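Cobalamin biosynthesis protein CobN (PDB 7C6O) serves as the large, catalytic subunit of cobaltochelatase, the enzyme that inserts cobalt into the corrin ring during cobalamin biosynthesis. Local coordinates at residues A[353-358]-A[581-586]; A[365-370]-A[405-410]; A[371-376]-A[503-508]. All coordinates share one frame; numbering follows the deposited sequence.

In the fold
Read together, the three contacts illustrate how a mixed sheet is tied to its surroundings. Interactions 2 and 3 share strand 369-373: interaction 3 lies in the sheet itself, almost wholly buried, whereas interaction 2 is only partly buried and holds the entrance of that strand. They touch, V369 O lying 3.2 Å from V504 N in a probable hydrogen bond. Interaction 1, also buried, stands apart, its centre about 17 Å from that of interaction 2; its helix 343-361 precedes the shared strand. Chemistry follows place: direct backbone bonds within the sheet, aliphatic carbons laid over an imidazole and a guanidinium with bridging water in interaction 1, and packing with one bridging water in interaction 2.

Interaction 1: residues A[353-358]-A[581-586]; sequences AVRHAR and LGDLPL
P585 lies against one face of the H356 imidazole, and D583 covers one face of the R355 guanidinium. These two face contacts dock helix 343-361 onto the loop leading from helix 576-581 into strand 586-591, an inner strand of a mixed sheet. Over the imidazole, P585 CB stands 3.9 Å from the ring centroid, 22° off the normal, a CH-pi contact displaced toward the rim; water 2 sits in the ring plane at its edge. Over the guanidinium, D583 CB is centred 3.8 Å above the plane, while L584 CD2 meets the edge, 3.7 Å from NH1 of R355. Chi1 of R355 (-62°) puts its CG 3.6 Å from D583 O, and a bend at chi2 brings the guanidinium over D583 CB.

Guanidinium and carboxylate planes stand almost perpendicular, 86° apart. D583 OD2 lies 4.4 Å from R355 NH2, well out of the guanidinium plane and with no N-H directed at it, so no direct salt bridge forms. Water 1 joins them instead, accepting from R355 NE and donating to D583 OD2. Each charge has a direct partner elsewhere: R355 NH1 pairs with D540, and D583 OD1 with R348, two turns earlier on the same helix. The network probably keeps both groups ionised.

A type II' turn from L581 to L584, with G582 at positive phi, shapes the loop. On the near side of the imidazole, ND1 bonds to L352 O, helping to fix the ring rotation; at the far end H356 NE2 lies 2.7 Å from water 2, which accepts from L586 N at 3.0 Å.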
# COMPACT_ATOMS: atom_id res chain seq x y z
N ALA A 353 -12.57 -2.80 -19.08
CA ALA A 353 -13.98 -2.63 -18.76
C ALA A 353 -14.82 -3.76 -19.36
O ALA A 353 -15.71 -4.31 -18.69
CB ALA A 353 -14.48 -1.28 -19.26
N VAL A 354 -14.55 -4.12 -20.62
CA VAL A 354 -15.34 -5.16 -21.28
C VAL A 354 -15.09 -6.52 -20.62
O VAL A 354 -16.04 -7.28 -20.39
CB VAL A 354 -15.03 -5.19 -22.78
CG1 VAL A 354 -15.62 -6.43 -23.44
CG2 VAL A 354 -15.57 -3.93 -23.46
N ARG A 355 -13.83 -6.83 -20.32
CA ARG A 355 -13.52 -8.12 -19.70
C ARG A 355 -14.19 -8.26 -18.34
O ARG A 355 -14.66 -9.35 -17.98
CB ARG A 355 -12.00 -8.29 -19.56
CG ARG A 355 -11.22 -8.29 -20.86
CD ARG A 355 -11.06 -9.68 -21.46
NE ARG A 355 -10.05 -9.68 -22.51
CZ ARG A 355 -8.86 -10.26 -22.41
NH1 ARG A 355 -8.52 -10.90 -21.30
NH2 ARG A 355 -8.00 -10.21 -23.43
N HIS A 356 -14.24 -7.18 -17.56
CA HIS A 356 -14.92 -7.25 -16.26
C HIS A 356 -16.42 -7.38 -16.44
O HIS A 356 -17.07 -8.14 -15.71
CB HIS A 356 -14.58 -6.02 -15.42
CG HIS A 356 -13.24 -6.08 -14.76
ND1 HIS A 356 -12.07 -5.73 -15.41
CD2 HIS A 356 -12.87 -6.46 -13.51
CE1 HIS A 356 -11.05 -5.89 -14.58
NE2 HIS A 356 -11.51 -6.33 -13.43
N ALA A 357 -16.99 -6.66 -17.41
CA ALA A 357 -18.42 -6.80 -17.68
C ALA A 357 -18.75 -8.17 -18.23
O ALA A 357 -19.82 -8.72 -17.92
CB ALA A 357 -18.88 -5.71 -18.65
N ARG A 358 -17.85 -8.75 -19.03
CA ARG A 358 -18.08 -10.07 -19.60
C ARG A 358 -18.25 -11.13 -18.53
O ARG A 358 -18.93 -12.14 -18.76
CB ARG A 358 -16.92 -10.43 -20.53
CG ARG A 358 -16.97 -11.84 -21.12
CD ARG A 358 -17.76 -11.88 -22.42
NE ARG A 358 -17.76 -13.21 -23.01
CZ ARG A 358 -18.85 -13.96 -23.18
NH1 ARG A 358 -20.03 -13.50 -22.82
NH2 ARG A 358 -18.74 -15.16 -23.73
N LEU A 581 0.14 -8.58 -17.75
CA LEU A 581 -1.23 -8.82 -17.32
C LEU A 581 -2.27 -8.44 -18.37
O LEU A 581 -3.29 -9.12 -18.50
CB LEU A 581 -1.51 -8.07 -16.02
CG LEU A 581 -2.83 -8.41 -15.31
CD1 LEU A 581 -2.91 -9.91 -15.04
CD2 LEU A 581 -2.94 -7.63 -14.00
N GLY A 582 -2.02 -7.37 -19.12
CA GLY A 582 -2.96 -6.97 -20.17
C GLY A 582 -4.33 -6.61 -19.61
O GLY A 582 -4.45 -5.93 -18.59
N ASP A 583 -5.37 -7.09 -20.29
CA ASP A 583 -6.75 -6.84 -19.91
C ASP A 583 -7.30 -7.84 -18.90
O ASP A 583 -8.48 -7.78 -18.57
CB ASP A 583 -7.66 -6.84 -21.15
CG ASP A 583 -7.35 -5.71 -22.12
OD1 ASP A 583 -6.80 -4.68 -21.68
OD2 ASP A 583 -7.66 -5.87 -23.32
N LEU A 584 -6.47 -8.76 -18.41
CA LEU A 584 -6.97 -9.85 -17.56
C LEU A 584 -7.48 -9.32 -16.23
O LEU A 584 -6.73 -8.65 -15.50
CB LEU A 584 -5.87 -10.87 -17.31
CG LEU A 584 -5.51 -11.82 -18.45
CD1 LEU A 584 -4.22 -12.55 -18.12
CD2 LEU A 584 -6.64 -12.81 -18.69
N PRO A 585 -8.74 -9.59 -15.86
CA PRO A 585 -9.20 -9.25 -14.51
C PRO A 585 -8.38 -10.00 -13.47
O PRO A 585 -8.05 -11.17 -13.64
CB PRO A 585 -10.66 -9.69 -14.51
CG PRO A 585 -11.06 -9.71 -15.96
CD PRO A 585 -9.82 -10.14 -16.69
N LEU A 586 -8.03 -9.30 -12.39
CA LEU A 586 -7.21 -9.85 -11.32
C LEU A 586 -7.95 -9.73 -10.00
O LEU A 586 -8.28 -8.62 -9.56
CB LEU A 586 -5.86 -9.14 -11.25
CG LEU A 586 -4.91 -9.53 -10.10
CD1 LEU A 586 -4.56 -11.01 -10.16
CD2 LEU A 586 -3.64 -8.67 -10.13
O HOH W 1 -9.22 -7.66 -24.50
O HOH W 2 -9.23 -6.62 -12.04
O HOH W 3 -11.18 -8.56 -11.09

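Interaction 2: residues A[365-370]-A[405-410]; sequences ADKRVA and RGYRVG
K367 and Y407 form the close-packed half of this contact. The aliphatic part of the lysine slants past the phenol near CE2 and OH, its CB 3.7 Å from Y407 CE2 and its CD 3.5 Å from Y407 OH. With CG anti to the backbone N (chi1 -171°) and a bend at chi3, the chain follows the ring and carries NZ beyond it to the carbonyl oxygens of L815 and L359. V369 CG2 adds an apolar touch 3.9 Å from the same CE2, and M402 and L812 also pack on the ring.

The other half is looser and closer to solvent. R408, extended from CG to NE, passes A365, whose CB lies over one face of the guanidinium; NH1 is 3.0 Å from A365 O. D366 OD1 remains 4.3 Å from that NH1, near the guanidinium plane, an attraction of charges without a salt bridge. Between the halves, water 4 donates to K367 O and accepts from R408 N, joining backbones that make no clear direct hydrogen bond.

G406, at positive phi, ends helix 391-405 in a Schellman motif, and the outgoing loop packs against the start of strand 369-373, which pairs in parallel with its neighbours.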
# COMPACT_ATOMS: atom_id res chain seq x y z
N ALA A 365 -20.11 -22.83 -15.29
CA ALA A 365 -19.72 -24.03 -16.02
C ALA A 365 -18.82 -23.73 -17.21
O ALA A 365 -18.09 -24.62 -17.65
CB ALA A 365 -20.95 -24.80 -16.48
N ASP A 366 -18.86 -22.51 -17.73
CA ASP A 366 -18.06 -22.12 -18.89
C ASP A 366 -16.90 -21.21 -18.54
O ASP A 366 -16.14 -20.82 -19.44
CB ASP A 366 -18.95 -21.43 -19.93
CG ASP A 366 -20.15 -22.26 -20.32
OD1 ASP A 366 -19.97 -23.47 -20.58
OD2 ASP A 366 -21.27 -21.71 -20.35
N LYS A 367 -16.73 -20.86 -17.27
CA LYS A 367 -15.76 -19.84 -16.88
C LYS A 367 -14.39 -20.46 -16.66
O LYS A 367 -14.25 -21.43 -15.91
CB LYS A 367 -16.23 -19.13 -15.61
CG LYS A 367 -15.41 -17.91 -15.23
CD LYS A 367 -16.19 -16.98 -14.32
CE LYS A 367 -17.34 -16.33 -15.07
NZ LYS A 367 -18.25 -15.57 -14.17
N ARG A 368 -13.38 -19.90 -17.33
CA ARG A 368 -12.00 -20.36 -17.19
C ARG A 368 -11.27 -19.44 -16.23
O ARG A 368 -11.28 -18.21 -16.39
CB ARG A 368 -11.31 -20.39 -18.55
CG ARG A 368 -11.90 -21.42 -19.52
CD ARG A 368 -11.20 -21.42 -20.86
NE ARG A 368 -11.25 -20.11 -21.51
CZ ARG A 368 -12.18 -19.73 -22.37
NH1 ARG A 368 -13.16 -20.56 -22.71
NH2 ARG A 368 -12.14 -18.52 -22.90
N VAL A 369 -10.63 -20.03 -15.22
CA VAL A 369 -9.97 -19.28 -14.16
C VAL A 369 -8.54 -19.77 -14.00
O VAL A 369 -8.29 -20.98 -14.00
CB VAL A 369 -10.73 -19.42 -12.82
CG1 VAL A 369 -10.05 -18.59 -11.73
CG2 VAL A 369 -12.19 -19.01 -12.99
N ALA A 370 -7.61 -18.83 -13.87
CA ALA A 370 -6.23 -19.13 -13.54
C ALA A 370 -5.99 -18.81 -12.07
O ALA A 370 -6.26 -17.69 -11.61
CB ALA A 370 -5.27 -18.33 -14.42
N ARG A 405 -20.44 -24.15 -6.82
CA ARG A 405 -21.10 -23.10 -7.59
C ARG A 405 -21.31 -23.49 -9.05
O ARG A 405 -22.06 -22.81 -9.76
CB ARG A 405 -20.30 -21.80 -7.49
CG ARG A 405 -20.98 -20.56 -8.04
CD ARG A 405 -22.38 -20.39 -7.48
NE ARG A 405 -22.39 -20.36 -6.02
CZ ARG A 405 -22.14 -19.27 -5.30
NH1 ARG A 405 -21.85 -18.12 -5.90
NH2 ARG A 405 -22.17 -19.33 -3.97
N GLY A 406 -20.67 -24.56 -9.52
CA GLY A 406 -20.82 -25.02 -10.88
C GLY A 406 -19.60 -24.89 -11.77
O GLY A 406 -19.70 -25.17 -12.97
N TYR A 407 -18.46 -24.46 -11.22
CA TYR A 407 -17.23 -24.42 -12.00
C TYR A 407 -16.74 -25.83 -12.29
O TYR A 407 -16.96 -26.77 -11.52
CB TYR A 407 -16.14 -23.65 -11.26
CG TYR A 407 -16.36 -22.15 -11.20
CD1 TYR A 407 -17.18 -21.58 -10.24
CD2 TYR A 407 -15.72 -21.31 -12.10
CE1 TYR A 407 -17.37 -20.21 -10.18
CE2 TYR A 407 -15.90 -19.94 -12.05
CZ TYR A 407 -16.73 -19.40 -11.09
OH TYR A 407 -16.91 -18.04 -11.04
N ARG A 408 -16.05 -25.99 -13.42
CA ARG A 408 -15.44 -27.26 -13.79
C ARG A 408 -14.01 -27.27 -13.26
O ARG A 408 -13.09 -26.77 -13.92
CB ARG A 408 -15.50 -27.47 -15.30
CG ARG A 408 -16.92 -27.57 -15.84
CD ARG A 408 -16.97 -28.34 -17.14
NE ARG A 408 -18.29 -28.91 -17.37
CZ ARG A 408 -19.21 -28.38 -18.17
NH1 ARG A 408 -18.95 -27.26 -18.83
NH2 ARG A 408 -20.39 -28.97 -18.31
N VAL A 409 -13.82 -27.86 -12.08
CA VAL A 409 -12.53 -27.85 -11.40
C VAL A 409 -11.73 -29.11 -11.67
O VAL A 409 -10.65 -29.29 -11.09
CB VAL A 409 -12.70 -27.63 -9.89
CG1 VAL A 409 -13.48 -26.35 -9.62
CG2 VAL A 409 -13.39 -28.83 -9.24
N GLY A 410 -12.24 -30.00 -12.51
CA GLY A 410 -11.52 -31.23 -12.81
C GLY A 410 -11.37 -32.11 -11.59
O GLY A 410 -12.20 -32.10 -10.67
O HOH W 4 -15.78 -23.62 -15.23

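Interaction 3: residues A[371-376]-A[503-508]; sequences LVFSAY and LVLMVQ
L371 and F373 bind segment 503-508 through four regular hydrogen bonds in parallel register. L371 N donates to V504 O at 2.8 Å, and its carbonyl receives M506 N at 3.0 Å; F373 N then donates to M506 O, and F373 O receives Q508 N at 2.8 Å. CA-H...O contacts from L505 to L371 O and from V372 to M506 O fill in between.

On the sheet face bearing L371, F373 and L505, the two leucines lie side by side, L371 CD2 4.0 Å from L505 CG. The phenyl crosses L505 obliquely, its CE1 4.0 Å from CD2 of that leucine, while M506 O lies in the ring plane at its edge. L398 and A395 of helix 391-405 back this face. V372 faces the other way, its CG1 3.9 Å from Q508 CB, with Y536 beyond.

Just past strand 369-373, A375 CB meets V507 CG1 at 3.5 Å. Water 5 accepts from A375 N and lies near OE1 of Q508, whose chain is extended beyond CG; N560 and Y536 fix its amide, and H554 holds S374 OG. Backbone bonds thus set the register and apolar side chains pack on both sides of the sheet, whereas polar groups and water take over where the strands end.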
# COMPACT_ATOMS: atom_id res chain seq x y z
N LEU A 371 -5.50 -19.80 -11.32
CA LEU A 371 -5.15 -19.66 -9.91
C LEU A 371 -3.63 -19.64 -9.82
O LEU A 371 -2.97 -20.65 -10.07
CB LEU A 371 -5.75 -20.80 -9.09
CG LEU A 371 -5.76 -20.71 -7.57
CD1 LEU A 371 -6.58 -19.52 -7.12
CD2 LEU A 371 -6.29 -21.99 -6.95
N VAL A 372 -3.06 -18.48 -9.47
CA VAL A 372 -1.62 -18.27 -9.49
C VAL A 372 -1.10 -18.16 -8.06
O VAL A 372 -1.66 -17.42 -7.24
CB VAL A 372 -1.25 -17.01 -10.30
CG1 VAL A 372 0.26 -16.80 -10.31
CG2 VAL A 372 -1.78 -17.13 -11.72
N PHE A 373 -0.03 -18.90 -7.77
CA PHE A 373 0.60 -18.92 -6.46
C PHE A 373 1.93 -18.18 -6.50
O PHE A 373 2.70 -18.32 -7.45
CB PHE A 373 0.84 -20.36 -5.99
CG PHE A 373 -0.41 -21.15 -5.75
CD1 PHE A 373 -1.18 -21.60 -6.81
CD2 PHE A 373 -0.81 -21.47 -4.46
CE1 PHE A 373 -2.33 -22.34 -6.59
CE2 PHE A 373 -1.95 -22.21 -4.24
CZ PHE A 373 -2.71 -22.64 -5.30
N SER A 374 2.20 -17.40 -5.45
CA SER A 374 3.51 -16.77 -5.30
C SER A 374 4.58 -17.83 -5.06
O SER A 374 4.30 -18.95 -4.62
CB SER A 374 3.50 -15.78 -4.14
OG SER A 374 2.48 -14.81 -4.28
N ALA A 375 5.83 -17.46 -5.36
CA ALA A 375 6.96 -18.37 -5.22
C ALA A 375 8.15 -17.64 -4.62
O ALA A 375 8.14 -16.41 -4.48
CB ALA A 375 7.35 -18.99 -6.57
N TYR A 376 9.17 -18.41 -4.27
CA TYR A 376 10.42 -17.90 -3.71
C TYR A 376 10.19 -17.06 -2.46
O TYR A 376 10.66 -15.92 -2.37
CB TYR A 376 11.19 -17.08 -4.76
N LEU A 503 -9.82 -24.97 -15.18
CA LEU A 503 -8.92 -24.32 -14.24
C LEU A 503 -7.48 -24.60 -14.63
O LEU A 503 -7.15 -25.66 -15.16
CB LEU A 503 -9.16 -24.81 -12.81
CG LEU A 503 -10.10 -24.03 -11.90
CD1 LEU A 503 -11.37 -23.62 -12.61
CD2 LEU A 503 -10.42 -24.92 -10.74
N VAL A 504 -6.61 -23.63 -14.35
CA VAL A 504 -5.17 -23.84 -14.41
C VAL A 504 -4.57 -23.31 -13.12
O VAL A 504 -4.87 -22.19 -12.70
CB VAL A 504 -4.53 -23.19 -15.65
CG1 VAL A 504 -4.80 -21.70 -15.70
CG2 VAL A 504 -3.03 -23.46 -15.67
N LEU A 505 -3.76 -24.13 -12.47
CA LEU A 505 -2.99 -23.73 -11.30
C LEU A 505 -1.54 -23.58 -11.73
O LEU A 505 -0.96 -24.51 -12.29
CB LEU A 505 -3.13 -24.75 -10.16
CG LEU A 505 -4.36 -24.61 -9.26
CD1 LEU A 505 -5.66 -24.86 -10.02
CD2 LEU A 505 -4.26 -25.55 -8.05
N MET A 506 -0.97 -22.40 -11.48
CA MET A 506 0.35 -22.08 -11.98
C MET A 506 1.16 -21.40 -10.88
O MET A 506 0.65 -20.53 -10.17
CB MET A 506 0.27 -21.16 -13.21
CG MET A 506 1.62 -20.79 -13.81
SD MET A 506 1.48 -19.67 -15.22
CE MET A 506 0.78 -20.76 -16.45
N VAL A 507 2.41 -21.81 -10.75
CA VAL A 507 3.35 -21.07 -9.92
C VAL A 507 3.80 -19.84 -10.69
O VAL A 507 4.16 -19.93 -11.87
CB VAL A 507 4.54 -21.95 -9.52
CG1 VAL A 507 5.51 -21.16 -8.67
CG2 VAL A 507 4.06 -23.19 -8.79
N GLN A 508 3.75 -18.68 -10.04
CA GLN A 508 4.17 -17.44 -10.68
C GLN A 508 5.59 -17.60 -11.21
O GLN A 508 6.46 -18.12 -10.50
CB GLN A 508 4.09 -16.29 -9.69
CG GLN A 508 4.11 -14.91 -10.32
CD GLN A 508 3.80 -13.82 -9.32
OE1 GLN A 508 4.34 -13.82 -8.21
NE2 GLN A 508 2.93 -12.89 -9.70
O HOH W 5 6.09 -15.01 -6.85